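Local coordinates for spore cortex-lytic enzyme (Bacillus cereus ATCC 14579, PDB 6TCI), which is probably an N-acetylmuramyl-L-alanine amidase needed for spore cortex hydrolysis during germination, represented here by its N-terminal, putative peptidoglycan-binding domain, at residues V16-L19 / Q20-K24; T41-A44 / L45-Q49. All blocks are in the same frame, centred on the assembly; numbering follows the deposited sequence.

Contact 1: V16-L19 / Q20-K24; sequences VIEL and QSRLK
Glu18 OE2 lies at the edge of the Arg22 guanidinium, in its plane, and takes hydrogen bonds from two nitrogens side-on. NE, at 2.8 Å from OE2, meets its anti lone pair, whereas NH2, at 3.1 Å from the same OE2, comes from above the carboxylate. The two flat groups are therefore not coplanar, and their planes stand 41° apart. Glu18 CG anti to the backbone N (chi1 177°) lets its extended chain run alongside the extended Arg22 chain, which brings the two ends of this i to i+4 salt bridge together. The remaining guanidinium nitrogen, NH1, is hydrogen-bonded to Thr72. One residue earlier, Ile17 O accepts twice: from Ser21 N at 2.9 Å and from Ser21 OG at 2.8 Å, the two arriving from opposite faces of the carbonyl plane. On the inner side, Leu19 CG and Leu23 CD1 meet at 4.0 Å, while the Gln20 amide reaches past Val16 CG1 to Thr41, Asp34 and Gly35. The helix 14-25 thus puts an ion pair and a hydroxyl on partly exposed sides, and its leucine side against its neighbours: Leu19 and Leu23 both touch Leu68 of helix 62-71 and residues of helix 39-51.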
loop_
_atom_site.group_PDB
_atom_site.type_symbol
_atom_site.label_atom_id
_atom_site.label_comp_id
_atom_site.label_asym_id
_atom_site.label_seq_id
_atom_site.Cartn_x
_atom_site.Cartn_y
_atom_site.Cartn_z
ATOM N N VAL A 16 5.462 -3.923 -4.325
ATOM C CA VAL A 16 5.737 -2.796 -3.438
ATOM C C VAL A 16 5.822 -1.491 -4.222
ATOM O O VAL A 16 5.350 -0.445 -3.757
ATOM C CB VAL A 16 7.004 -3.059 -2.607
ATOM C CG1 VAL A 16 7.288 -1.882 -1.683
ATOM C CG2 VAL A 16 6.858 -4.342 -1.813
ATOM N N ILE A 17 6.454 -1.519 -5.401
ATOM C CA ILE A 17 6.480 -0.335 -6.262
ATOM C C ILE A 17 5.066 0.141 -6.569
ATOM O O ILE A 17 4.756 1.331 -6.450
ATOM C CB ILE A 17 7.274 -0.609 -7.552
ATOM C CG1 ILE A 17 8.738 -0.894 -7.236
ATOM C CG2 ILE A 17 7.182 0.587 -8.489
ATOM C CD1 ILE A 17 9.503 -1.482 -8.390
ATOM N N GLU A 18 4.186 -0.779 -6.982
ATOM C CA GLU A 18 2.817 -0.367 -7.289
ATOM C C GLU A 18 2.088 0.117 -6.042
ATOM O O GLU A 18 1.346 1.108 -6.100
ATOM C CB GLU A 18 2.038 -1.491 -7.969
ATOM C CG GLU A 18 0.589 -1.119 -8.223
ATOM C CD GLU A 18 -0.134 -2.091 -9.125
ATOM O OE1 GLU A 18 0.536 -2.919 -9.779
ATOM O OE2 GLU A 18 -1.384 -2.028 -9.162
ATOM N N LEU A 19 2.292 -0.559 -4.907
ATOM C CA LEU A 19 1.657 -0.140 -3.661
ATOM C C LEU A 19 2.089 1.272 -3.274
ATOM O O LEU A 19 1.250 2.132 -2.963
ATOM C CB LEU A 19 2.006 -1.125 -2.545
ATOM C CG LEU A 19 1.496 -0.736 -1.151
ATOM C CD1 LEU A 19 0.006 -0.907 -1.091
ATOM C CD2 LEU A 19 2.159 -1.590 -0.078
ATOM N N GLN A 20 3.401 1.525 -3.278
ATOM C CA GLN A 20 3.900 2.850 -2.929
ATOM C C GLN A 20 3.397 3.900 -3.907
ATOM O O GLN A 20 3.044 5.010 -3.503
ATOM C CB GLN A 20 5.428 2.854 -2.899
ATOM C CG GLN A 20 6.017 2.072 -1.736
ATOM C CD GLN A 20 7.522 1.945 -1.842
ATOM O OE1 GLN A 20 8.087 2.045 -2.937
ATOM N NE2 GLN A 20 8.184 1.714 -0.709
ATOM N N SER A 21 3.351 3.560 -5.196
ATOM C CA SER A 21 2.913 4.523 -6.203
ATOM C C SER A 21 1.434 4.859 -6.052
ATOM O O SER A 21 1.038 6.031 -6.175
ATOM C CB SER A 21 3.188 3.971 -7.604
ATOM O OG SER A 21 4.582 3.750 -7.803
ATOM N N ARG A 22 0.592 3.845 -5.825
ATOM C CA ARG A 22 -0.827 4.131 -5.620
ATOM C C ARG A 22 -1.045 4.941 -4.348
ATOM O O ARG A 22 -1.847 5.884 -4.335
ATOM C CB ARG A 22 -1.635 2.836 -5.583
ATOM C CG ARG A 22 -1.793 2.185 -6.950
ATOM C CD ARG A 22 -2.710 0.971 -6.889
ATOM N NE ARG A 22 -2.780 0.234 -8.153
ATOM C CZ ARG A 22 -3.631 0.504 -9.139
ATOM N NH1 ARG A 22 -4.500 1.511 -9.034
ATOM N NH2 ARG A 22 -3.623 -0.244 -10.235
ATOM N N LEU A 23 -0.332 4.597 -3.270
ATOM C CA LEU A 23 -0.460 5.368 -2.037
ATOM C C LEU A 23 0.025 6.799 -2.233
ATOM O O LEU A 23 -0.513 7.727 -1.626
ATOM C CB LEU A 23 0.301 4.690 -0.897
ATOM C CG LEU A 23 -0.282 3.386 -0.350
ATOM C CD1 LEU A 23 0.701 2.722 0.593
ATOM C CD2 LEU A 23 -1.586 3.646 0.372
ATOM N N LYS A 24 1.056 6.995 -3.058
ATOM C CA LYS A 24 1.522 8.350 -3.334
ATOM C C LYS A 24 0.477 9.134 -4.115
ATOM O O LYS A 24 0.187 10.292 -3.790
ATOM C CB LYS A 24 2.848 8.305 -4.092
ATOM C CG LYS A 24 3.344 9.677 -4.529
ATOM C CD LYS A 24 4.732 9.587 -5.136
ATOM C CE LYS A 24 5.770 9.258 -4.085
ATOM N NZ LYS A 24 5.865 10.338 -3.061
#

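Contact 2: T41-A44 / L45-Q49; sequences TYWA and LRNFQ
Tyr42 with Arg46 and Trp43 with Asn47 are two i to i+4 pairs on consecutive positions of helix 39-51, within the putative peptidoglycan-binding domain. The backbone bonds are regular alpha-helical ones: Leu45 N to Thr41 O is 2.8 Å, and Arg46, Asn47 and Phe48 donate in the same way to Tyr42, Trp43 and Ala44.

The CH-pi contact belongs to Arg46, whose CD stands 3.6 Å from the centroid of the Tyr42 ring and 21° off its normal, over one face. Side by side and pointing the same way, the two side chains bring ring and guanidinium planes to within 25° of each other. A bend at chi3 turns the guanidinium along the ring toward the phenol end, where NH1 and Tyr42 OH are 3.4 Å apart at an angle too poor for a hydrogen bond.

Apolar contacts face inward. Ala44, Leu45 and Phe48 all touch Leu23 of helix 14-25, and Phe48 also meets Met67, Leu68 and Ala71 of helix 62-71 and stacks on Phe52.

Where a polar group meets an aromatic face, the Asn47 amide stands almost perpendicular to the Trp43 indole (planes 78° apart). Trp43 also meets the ring of Trp39. Asn47 ND2 sits over one face of the indole, displaced toward its rim, 3.2 Å from Trp43 CE2.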
loop_
_atom_site.group_PDB
_atom_site.type_symbol
_atom_site.label_atom_id
_atom_site.label_comp_id
_atom_site.label_asym_id
_atom_site.label_seq_id
_atom_site.Cartn_x
_atom_site.Cartn_y
_atom_site.Cartn_z
ATOM N N THR A 41 6.202 3.037 4.207
ATOM C CA THR A 41 5.127 2.319 3.535
ATOM C C THR A 41 4.115 1.780 4.538
ATOM O O THR A 41 2.904 1.832 4.294
ATOM C CB THR A 41 5.738 1.183 2.711
ATOM O OG1 THR A 41 6.745 1.716 1.838
ATOM C CG2 THR A 41 4.687 0.468 1.894
ATOM N N TYR A 42 4.605 1.264 5.667
ATOM C CA TYR A 42 3.736 0.808 6.747
ATOM C C TYR A 42 2.834 1.937 7.221
ATOM O O TYR A 42 1.611 1.772 7.334
ATOM C CB TYR A 42 4.640 0.331 7.884
ATOM C CG TYR A 42 3.982 -0.143 9.163
ATOM C CD1 TYR A 42 3.510 -1.446 9.290
ATOM C CD2 TYR A 42 3.900 0.696 10.271
ATOM C CE1 TYR A 42 2.938 -1.884 10.473
ATOM C CE2 TYR A 42 3.341 0.260 11.463
ATOM C CZ TYR A 42 2.863 -1.026 11.561
ATOM O OH TYR A 42 2.301 -1.452 12.743
ATOM N N TRP A 43 3.429 3.106 7.493
ATOM C CA TRP A 43 2.678 4.271 7.953
ATOM C C TRP A 43 1.644 4.712 6.920
ATOM O O TRP A 43 0.462 4.896 7.241
ATOM C CB TRP A 43 3.680 5.390 8.242
ATOM C CG TRP A 43 3.110 6.720 8.628
ATOM C CD1 TRP A 43 3.190 7.875 7.908
ATOM C CD2 TRP A 43 2.425 7.052 9.842
ATOM N NE1 TRP A 43 2.578 8.901 8.583
ATOM C CE2 TRP A 43 2.097 8.423 9.774
ATOM C CE3 TRP A 43 2.040 6.322 10.969
ATOM C CZ2 TRP A 43 1.413 9.081 10.796
ATOM C CZ3 TRP A 43 1.353 6.978 11.982
ATOM C CH2 TRP A 43 1.051 8.343 11.887
ATOM N N ALA A 44 2.078 4.895 5.669
ATOM C CA ALA A 44 1.157 5.311 4.614
ATOM C C ALA A 44 0.014 4.321 4.458
ATOM O O ALA A 44 -1.145 4.718 4.299
ATOM C CB ALA A 44 1.908 5.445 3.289
ATOM N N LEU A 45 0.324 3.022 4.480
ATOM C CA LEU A 45 -0.713 2.023 4.259
ATOM C C LEU A 45 -1.711 2.002 5.404
ATOM O O LEU A 45 -2.921 1.905 5.172
ATOM C CB LEU A 45 -0.086 0.642 4.051
ATOM C CG LEU A 45 -1.084 -0.501 3.816
ATOM C CD1 LEU A 45 -1.996 -0.238 2.619
ATOM C CD2 LEU A 45 -0.364 -1.848 3.680
ATOM N N ARG A 46 -1.231 2.117 6.645
ATOM C CA ARG A 46 -2.157 2.167 7.772
ATOM C C ARG A 46 -3.058 3.398 7.707
ATOM O O ARG A 46 -4.251 3.315 8.016
ATOM C CB ARG A 46 -1.388 2.092 9.089
ATOM C CG ARG A 46 -0.771 0.733 9.319
ATOM C CD ARG A 46 0.116 0.749 10.540
ATOM N NE ARG A 46 -0.637 1.160 11.720
ATOM C CZ ARG A 46 -1.182 0.314 12.590
ATOM N NH1 ARG A 46 -1.034 -0.998 12.443
ATOM N NH2 ARG A 46 -1.882 0.783 13.605
ATOM N N ASN A 47 -2.510 4.549 7.305
ATOM C CA ASN A 47 -3.343 5.744 7.182
ATOM C C ASN A 47 -4.373 5.583 6.072
ATOM O O ASN A 47 -5.509 6.058 6.197
ATOM C CB ASN A 47 -2.463 6.964 6.929
ATOM C CG ASN A 47 -1.716 7.392 8.165
ATOM O OD1 ASN A 47 -2.181 7.175 9.285
ATOM N ND2 ASN A 47 -0.547 7.990 7.977
ATOM N N PHE A 48 -3.992 4.920 4.976
ATOM C CA PHE A 48 -4.953 4.619 3.924
ATOM C C PHE A 48 -6.059 3.711 4.445
ATOM O O PHE A 48 -7.246 3.953 4.198
ATOM C CB PHE A 48 -4.247 3.962 2.736
ATOM C CG PHE A 48 -5.194 3.425 1.713
ATOM C CD1 PHE A 48 -5.729 4.265 0.753
ATOM C CD2 PHE A 48 -5.584 2.099 1.727
ATOM C CE1 PHE A 48 -6.626 3.799 -0.179
ATOM C CE2 PHE A 48 -6.485 1.622 0.784
ATOM C CZ PHE A 48 -7.006 2.482 -0.164
ATOM N N GLN A 49 -5.680 2.644 5.160
ATOM C CA GLN A 49 -6.685 1.735 5.701
ATOM C C GLN A 49 -7.660 2.465 6.616
ATOM O O GLN A 49 -8.876 2.259 6.521
ATOM C CB GLN A 49 -6.012 0.563 6.416
ATOM C CG GLN A 49 -5.319 -0.387 5.446
ATOM C CD GLN A 49 -4.506 -1.446 6.160
ATOM O OE1 GLN A 49 -3.856 -1.168 7.166
ATOM N NE2 GLN A 49 -4.540 -2.667 5.642
#

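Overall arrangement
Contact 1 lies on helix 14-25 and contact 2 on helix 39-51, the first two of the three helices in this small all-helical domain. They come in series along the chain, and their centres are 11 Å apart. The two contacts touch directly: Gln20 NE2 is 2.9 Å from Thr41 OG1, a probable hydrogen bond, and Leu23 CD2 packs 3.6 Å from Phe48 CB. Helix 62-71 completes the core, with Leu68 meeting side chains from both contacts. Thus each contact has an inward apolar side that joins the helices and a more accessible side, an ion pair and a hydroxyl in contact 1, aromatic and polar groups in contact 2, all within the putative peptidoglycan-binding domain.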